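Local coordinates for uncharacterized protein VP1736 (Vibrio parahaemolyticus, PDB 3LXQ) that is of unknown function but carries a sulfatase-family domain of the alkaline phosphatase clan, at residues 77-80 and 81-84; 201-204 and 205-208; 224-227 and 228-231. All blocks are in the same frame, centred on the assembly; numbering follows the deposited sequence.

Contact 1: residues 77-80 and 81-84; sequences NPAT and YQGK
Tyr81 meets Ala79 and Thr80 at a bend in the loop that joins strand 75-77 to strand 87-93, the link leading into the mixed sheet of the sulfatase-family domain. The carbonyl of Tyr81 lies beside the methyl of Ala79, with O 3.5 Å from Ala79 CB. Its CG stands anti to the backbone N (chi1 -178°), a torsion that carries the ring forward along the chain, away from Thr80. One face of that ring then receives the backbone N of Gly83, which sits 3.5 Å above the plane and over its centre, while Lys84 O lies at the edge. Gln82 turns the other way. Its chain folds at chi2 and brings the amide back over the bend, where NE2 donates to Ala79 O at 2.8 Å with an N-H...O angle of 160°. The acceptor lies close to the plane of the Gln82 amide, but NE2 reaches Ala79 O tilted 32° from the carbonyl plane. On the way CG of Gln82 passes 3.7 Å from Thr80 O. Outside the bend, Ser352 bonds with the backbone of Thr80 and Tyr81, Asp357 takes the N-H of Ala79, and Thr80 OG1 is hydrogen-bonded to Thr368 OG1. Tyr81 O is buried by the bend and finds no polar partner in the model. The bend is therefore closed from within by one side-chain-to-backbone bond, which spans three residues and ties the Gln82 amide to Ala79 O, whereas the backbone of Ala79, Thr80 and Tyr81 and the Thr80 hydroxyl are held from outside it.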
loop_
_atom_site.group_PDB
_atom_site.type_symbol
_atom_site.label_atom_id
_atom_site.label_comp_id
_atom_site.label_asym_id
_atom_site.label_seq_id
_atom_site.Cartn_x
_atom_site.Cartn_y
_atom_site.Cartn_z
ATOM N N ASN A 77 -14.799 13.231 -2.075
ATOM C CA ASN A 77 -13.697 13.672 -2.896
ATOM C C ASN A 77 -14.005 13.389 -4.362
ATOM O O ASN A 77 -14.058 12.222 -4.759
ATOM C CB ASN A 77 -12.400 12.971 -2.472
ATOM C CG ASN A 77 -11.188 13.493 -3.220
ATOM O OD1 ASN A 77 -10.371 12.726 -3.758
ATOM N ND2 ASN A 77 -11.070 14.803 -3.267
ATOM N N PRO A 78 -14.225 14.448 -5.170
ATOM C CA PRO A 78 -14.436 14.182 -6.596
ATOM C C PRO A 78 -13.124 13.815 -7.294
ATOM O O PRO A 78 -12.064 14.365 -6.977
ATOM C CB PRO A 78 -15.020 15.500 -7.145
ATOM C CG PRO A 78 -14.881 16.528 -6.040
ATOM C CD PRO A 78 -14.194 15.892 -4.860
ATOM N N ALA A 79 -13.204 12.871 -8.219
ATOM C CA ALA A 79 -12.039 12.422 -8.961
ATOM C C ALA A 79 -11.471 13.534 -9.835
ATOM O O ALA A 79 -12.221 14.320 -10.417
ATOM C CB ALA A 79 -12.395 11.210 -9.811
ATOM N N THR A 80 -10.141 13.585 -9.911
ATOM C CA THR A 80 -9.424 14.481 -10.809
ATOM C C THR A 80 -9.713 14.105 -12.251
ATOM O O THR A 80 -10.169 14.938 -13.031
ATOM C CB THR A 80 -7.919 14.455 -10.519
ATOM O OG1 THR A 80 -7.696 15.025 -9.225
ATOM C CG2 THR A 80 -7.134 15.239 -11.549
ATOM N N TYR A 81 -9.483 12.846 -12.600
ATOM C CA TYR A 81 -9.806 12.374 -13.942
ATOM C C TYR A 81 -11.320 12.291 -14.113
ATOM O O TYR A 81 -12.025 11.812 -13.225
ATOM C CB TYR A 81 -9.139 11.022 -14.219
ATOM C CG TYR A 81 -9.408 10.498 -15.612
ATOM C CD1 TYR A 81 -8.851 11.129 -16.733
ATOM C CD2 TYR A 81 -10.230 9.384 -15.815
ATOM C CE1 TYR A 81 -9.098 10.661 -18.015
ATOM C CE2 TYR A 81 -10.482 8.910 -17.092
ATOM C CZ TYR A 81 -9.912 9.555 -18.189
ATOM O OH TYR A 81 -10.157 9.093 -19.465
ATOM N N GLN A 82 -11.819 12.771 -15.247
ATOM C CA GLN A 82 -13.264 12.857 -15.472
ATOM C C GLN A 82 -13.759 12.177 -16.763
ATOM O O GLN A 82 -14.941 12.266 -17.090
ATOM C CB GLN A 82 -13.750 14.322 -15.399
ATOM C CG GLN A 82 -13.797 14.900 -13.962
ATOM C CD GLN A 82 -14.904 14.283 -13.106
ATOM O OE1 GLN A 82 -16.047 14.151 -13.552
ATOM N NE2 GLN A 82 -14.569 13.913 -11.874
ATOM N N GLY A 83 -12.864 11.486 -17.472
ATOM C CA GLY A 83 -13.246 10.702 -18.656
ATOM C C GLY A 83 -13.811 9.346 -18.252
ATOM O O GLY A 83 -14.022 9.090 -17.065
ATOM N N LYS A 84 -14.053 8.476 -19.234
ATOM C CA LYS A 84 -14.595 7.141 -18.976
ATOM C C LYS A 84 -13.729 6.439 -17.936
ATOM O O LYS A 84 -12.501 6.468 -18.037
ATOM C CB LYS A 84 -14.650 6.314 -20.264
#

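Contact 2: residues 201-204 and 205-208; sequences IVEE and KNYT
Glu203 and Asn206 are joined by two hydrogen bonds where strand 200-202 ends and the chain enters a short 3-10 turn. The side-chain oxygen OD1 of Asn206 accepts from Glu203 N at 2.9 Å; the bond is almost straight (177°) and uses a lone pair in the carbonyl plane of the amide. Going the other way, Asn206 N donates to Glu203 O at 2.8 Å. The next bond along the turn runs from Tyr207 N to Glu204 O, 3.2 Å long.

Charge pairing is looser. Glu203 CG sits between its backbone N and carbonyl carbon (chi1 68°), which sends the extended chain slantwise across that of Lys205, and the two CG atoms come within 3.8 Å. Glu203 OE2 and Lys205 NZ form a long salt bridge of 4.0 Å, secondary to that with Lys190 of helix 189-195; OE1 is held by the backbone N of Ala184.

Among the packing contacts, Val202 CG1 lies 4.1 Å from Asn206 CB. The Tyr207 ring presents its edge to the turn, with CD2 3.3 Å from Glu203 O and Glu204 O near the ring plane. Beyond the turn, the ring rests on helix 220-234 and its hydroxyl bonds to Tyr180 O on strand 175-180.

Asn206 thus satisfies both N and O of Glu203, the first residue past the strand, as the chain turns, and the straight OD1 bond probably restrains the rotation of the asparagine amide. Two lysines near the Glu203 carboxylate probably favour its negative charge, partly offsetting the nearby Glu183.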
loop_
_atom_site.group_PDB
_atom_site.type_symbol
_atom_site.label_atom_id
_atom_site.label_comp_id
_atom_site.label_asym_id
_atom_site.label_seq_id
_atom_site.Cartn_x
_atom_site.Cartn_y
_atom_site.Cartn_z
ATOM N N ILE A 201 -11.544 -14.833 -6.968
ATOM C CA ILE A 201 -10.189 -15.019 -6.459
ATOM C C ILE A 201 -9.491 -16.076 -7.295
ATOM O O ILE A 201 -9.976 -17.209 -7.451
ATOM C CB ILE A 201 -10.133 -15.359 -4.945
ATOM C CG1 ILE A 201 -10.485 -14.118 -4.123
ATOM C CG2 ILE A 201 -8.733 -15.845 -4.552
ATOM C CD1 ILE A 201 -10.539 -14.342 -2.631
ATOM N N VAL A 202 -8.361 -15.665 -7.854
ATOM C CA VAL A 202 -7.516 -16.509 -8.670
ATOM C C VAL A 202 -6.330 -16.879 -7.791
ATOM O O VAL A 202 -5.622 -16.005 -7.297
ATOM C CB VAL A 202 -7.044 -15.747 -9.933
ATOM C CG1 VAL A 202 -6.202 -16.635 -10.839
ATOM C CG2 VAL A 202 -8.243 -15.176 -10.695
ATOM N N GLU A 203 -6.131 -18.175 -7.574
ATOM C CA GLU A 203 -5.031 -18.637 -6.735
ATOM C C GLU A 203 -4.347 -19.873 -7.325
ATOM O O GLU A 203 -4.625 -20.239 -8.469
ATOM C CB GLU A 203 -5.523 -18.879 -5.310
ATOM C CG GLU A 203 -6.470 -20.049 -5.157
ATOM C CD GLU A 203 -6.962 -20.192 -3.743
ATOM O OE1 GLU A 203 -6.127 -20.471 -2.854
ATOM O OE2 GLU A 203 -8.182 -20.017 -3.523
ATOM N N GLU A 204 -3.469 -20.513 -6.549
ATOM C CA GLU A 204 -2.626 -21.598 -7.057
ATOM C C GLU A 204 -3.393 -22.683 -7.834
ATOM O O GLU A 204 -2.942 -23.134 -8.889
ATOM C CB GLU A 204 -1.797 -22.232 -5.925
ATOM C CG GLU A 204 -0.615 -23.055 -6.437
ATOM C CD GLU A 204 0.277 -23.616 -5.331
ATOM O OE1 GLU A 204 0.056 -23.301 -4.137
ATOM O OE2 GLU A 204 1.212 -24.374 -5.668
ATOM N N LYS A 205 -4.557 -23.070 -7.316
ATOM C CA LYS A 205 -5.390 -24.112 -7.916
ATOM C C LYS A 205 -5.867 -23.784 -9.343
ATOM O O LYS A 205 -6.307 -24.678 -10.064
ATOM C CB LYS A 205 -6.582 -24.432 -7.002
ATOM C CG LYS A 205 -7.557 -23.279 -6.786
ATOM C CD LYS A 205 -8.586 -23.603 -5.713
ATOM C CE LYS A 205 -9.756 -22.632 -5.781
ATOM N NZ LYS A 205 -10.720 -22.834 -4.661
ATOM N N ASN A 206 -5.759 -22.514 -9.737
ATOM C CA ASN A 206 -6.207 -22.030 -11.049
ATOM C C ASN A 206 -5.103 -21.918 -12.122
ATOM O O ASN A 206 -5.389 -21.520 -13.252
ATOM C CB ASN A 206 -6.916 -20.662 -10.914
ATOM C CG ASN A 206 -8.062 -20.671 -9.900
ATOM O OD1 ASN A 206 -7.977 -20.039 -8.845
ATOM N ND2 ASN A 206 -9.139 -21.381 -10.222
ATOM N N TYR A 207 -3.856 -22.244 -11.776
ATOM C CA TYR A 207 -2.738 -22.199 -12.743
ATOM C C TYR A 207 -2.501 -23.537 -13.445
ATOM O O TYR A 207 -2.048 -24.513 -12.831
ATOM C CB TYR A 207 -1.438 -21.757 -12.074
ATOM C CG TYR A 207 -1.406 -20.312 -11.623
ATOM C CD1 TYR A 207 -0.727 -19.343 -12.368
ATOM C CD2 TYR A 207 -2.037 -19.917 -10.439
ATOM C CE1 TYR A 207 -0.687 -18.017 -11.952
ATOM C CE2 TYR A 207 -2.004 -18.596 -10.011
ATOM C CZ TYR A 207 -1.332 -17.649 -10.774
ATOM O OH TYR A 207 -1.294 -16.347 -10.342
ATOM N N THR A 208 -2.782 -23.563 -14.743
ATOM C CA THR A 208 -2.717 -24.791 -15.516
ATOM C C THR A 208 -1.294 -25.343 -15.704
ATOM O O THR A 208 -1.054 -26.513 -15.404
ATOM C CB THR A 208 -3.442 -24.649 -16.874
ATOM O OG1 THR A 208 -3.060 -23.417 -17.500
ATOM C CG2 THR A 208 -4.962 -24.667 -16.676
#

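Contact 3: residues 224-227 and 228-231; sequences YNKA and DEEF
Ala227 and Phe231 meet across one turn of helix 220-234, an alpha-helix whose i to i+4 backbone bonds run through the whole contact. Tyr224 O takes the N-H of Asp228 at 3.2 Å, Asn225 O that of Glu229, and Lys226 O that of Glu230. Ala227 O receives Phe231 N at 2.8 Å and has a weak second bond from Glu230 N.

The charged ends find partners both within the helix and beyond it. Lys226 bends at chi2 (57°), so that its chain swings across that of Glu229 and NZ forms a salt bridge of 3.5 Å with OE1, alongside a weak hydrogen bond to Asn206 O; CD lies equally near the glutamate oxygen. Glu230 OE1 pairs with Arg233, Asp228 reaches Lys288 of helix 271-289 through OD1 and the hydroxyl of Tyr294 through OD2, and Tyr224 OH is hydrogen-bonded to Gln93 at the end of strand 87-93.

Ala227 and Phe231 form the nonpolar side, against helix 271-289 and strand 175-180, where the phenyl ring also meets Phe241 and packs edge-to-face with Tyr294. Ala227 CB touches ring atom CE2 of Phe231 at 3.7 Å, while Ala227 O lies 3.2 Å above one face of that same ring, offset toward its rim.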
loop_
_atom_site.group_PDB
_atom_site.type_symbol
_atom_site.label_atom_id
_atom_site.label_comp_id
_atom_site.label_asym_id
_atom_site.label_seq_id
_atom_site.Cartn_x
_atom_site.Cartn_y
_atom_site.Cartn_z
ATOM N N TYR A 224 2.434 -13.210 -13.288
ATOM C CA TYR A 224 2.318 -12.094 -14.204
ATOM C C TYR A 224 1.805 -12.496 -15.590
ATOM O O TYR A 224 1.174 -11.681 -16.265
ATOM C CB TYR A 224 3.661 -11.365 -14.314
ATOM C CG TYR A 224 4.040 -10.477 -13.132
ATOM C CD1 TYR A 224 3.104 -9.635 -12.512
ATOM C CD2 TYR A 224 5.355 -10.438 -12.673
ATOM C CE1 TYR A 224 3.477 -8.797 -11.446
ATOM C CE2 TYR A 224 5.735 -9.610 -11.616
ATOM C CZ TYR A 224 4.803 -8.797 -11.011
ATOM O OH TYR A 224 5.222 -7.996 -9.978
ATOM N N ASN A 225 2.076 -13.732 -16.023
ATOM C CA ASN A 225 1.455 -14.253 -17.260
ATOM C C ASN A 225 -0.049 -14.414 -17.028
ATOM O O ASN A 225 -0.861 -14.104 -17.899
ATOM C CB ASN A 225 2.049 -15.601 -17.698
ATOM C CG ASN A 225 3.544 -15.530 -18.039
ATOM O OD1 ASN A 225 4.286 -16.481 -17.778
ATOM N ND2 ASN A 225 3.982 -14.430 -18.640
ATOM N N LYS A 226 -0.401 -14.885 -15.830
ATOM C CA LYS A 226 -1.789 -15.107 -15.438
ATOM C C LYS A 226 -2.548 -13.799 -15.374
ATOM O O LYS A 226 -3.729 -13.739 -15.720
ATOM C CB LYS A 226 -1.860 -15.783 -14.062
ATOM C CG LYS A 226 -3.255 -16.282 -13.675
ATOM C CD LYS A 226 -3.761 -17.259 -14.746
ATOM C CE LYS A 226 -4.866 -18.181 -14.252
ATOM N NZ LYS A 226 -5.467 -18.930 -15.413
ATOM N N ALA A 227 -1.863 -12.762 -14.897
ATOM C CA ALA A 227 -2.448 -11.442 -14.783
ATOM C C ALA A 227 -2.801 -10.964 -16.185
ATOM O O ALA A 227 -3.982 -10.768 -16.503
ATOM C CB ALA A 227 -1.480 -10.499 -14.099
ATOM N N ASP A 228 -1.771 -10.832 -17.023
ATOM C CA ASP A 228 -1.901 -10.486 -18.451
ATOM C C ASP A 228 -3.004 -11.267 -19.183
ATOM O O ASP A 228 -3.668 -10.723 -20.076
ATOM C CB ASP A 228 -0.545 -10.669 -19.154
ATOM C CG ASP A 228 -0.634 -10.511 -20.672
ATOM O OD1 ASP A 228 -0.671 -11.554 -21.353
ATOM O OD2 ASP A 228 -0.669 -9.363 -21.175
ATOM N N GLU A 229 -3.171 -12.538 -18.811
ATOM C CA GLU A 229 -4.240 -13.413 -19.329
ATOM C C GLU A 229 -5.621 -12.949 -18.862
ATOM O O GLU A 229 -6.568 -12.895 -19.648
ATOM C CB GLU A 229 -4.037 -14.861 -18.848
ATOM C CG GLU A 229 -3.669 -15.892 -19.899
ATOM C CD GLU A 229 -3.951 -17.323 -19.440
ATOM O OE1 GLU A 229 -3.815 -17.624 -18.229
ATOM O OE2 GLU A 229 -4.324 -18.151 -20.297
ATOM N N GLU A 230 -5.720 -12.635 -17.575
ATOM C CA GLU A 230 -6.973 -12.250 -16.937
ATOM C C GLU A 230 -7.424 -10.870 -17.381
ATOM O O GLU A 230 -8.618 -10.587 -17.421
ATOM C CB GLU A 230 -6.796 -12.242 -15.409
ATOM C CG GLU A 230 -6.985 -13.603 -14.758
ATOM C CD GLU A 230 -8.432 -14.077 -14.836
ATOM O OE1 GLU A 230 -8.748 -14.888 -15.733
ATOM O OE2 GLU A 230 -9.264 -13.621 -14.023
ATOM N N PHE A 231 -6.451 -10.008 -17.670
ATOM C CA PHE A 231 -6.727 -8.620 -18.007
ATOM C C PHE A 231 -7.158 -8.545 -19.458
ATOM O O PHE A 231 -8.124 -7.863 -19.775
ATOM C CB PHE A 231 -5.502 -7.732 -17.773
ATOM C CG PHE A 231 -5.020 -7.696 -16.337
ATOM C CD1 PHE A 231 -5.893 -7.925 -15.279
ATOM C CD2 PHE A 231 -3.688 -7.410 -16.053
ATOM C CE1 PHE A 231 -5.450 -7.887 -13.971
ATOM C CE2 PHE A 231 -3.236 -7.359 -14.727
ATOM C CZ PHE A 231 -4.125 -7.606 -13.689
#

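Contacts 2 and 3 adjoin, their centres about 11 Å apart, because helix 220-234 packs beside the end of strand 200-202 and the turn that follows. Tyr207 CE1 lies 3.3 Å from Lys226 CB, and Val202 CG1 is 4.0 Å from Lys226 CE, so one lysine chain touches both the strand and the turn. Contact 1 stands apart in the loop entering strand 87-93: its nearest atoms are about 15 Å from contact 3 and about 23 Å from contact 2. That loop leads into strand 87-93, whose far end reaches the helix of contact 3.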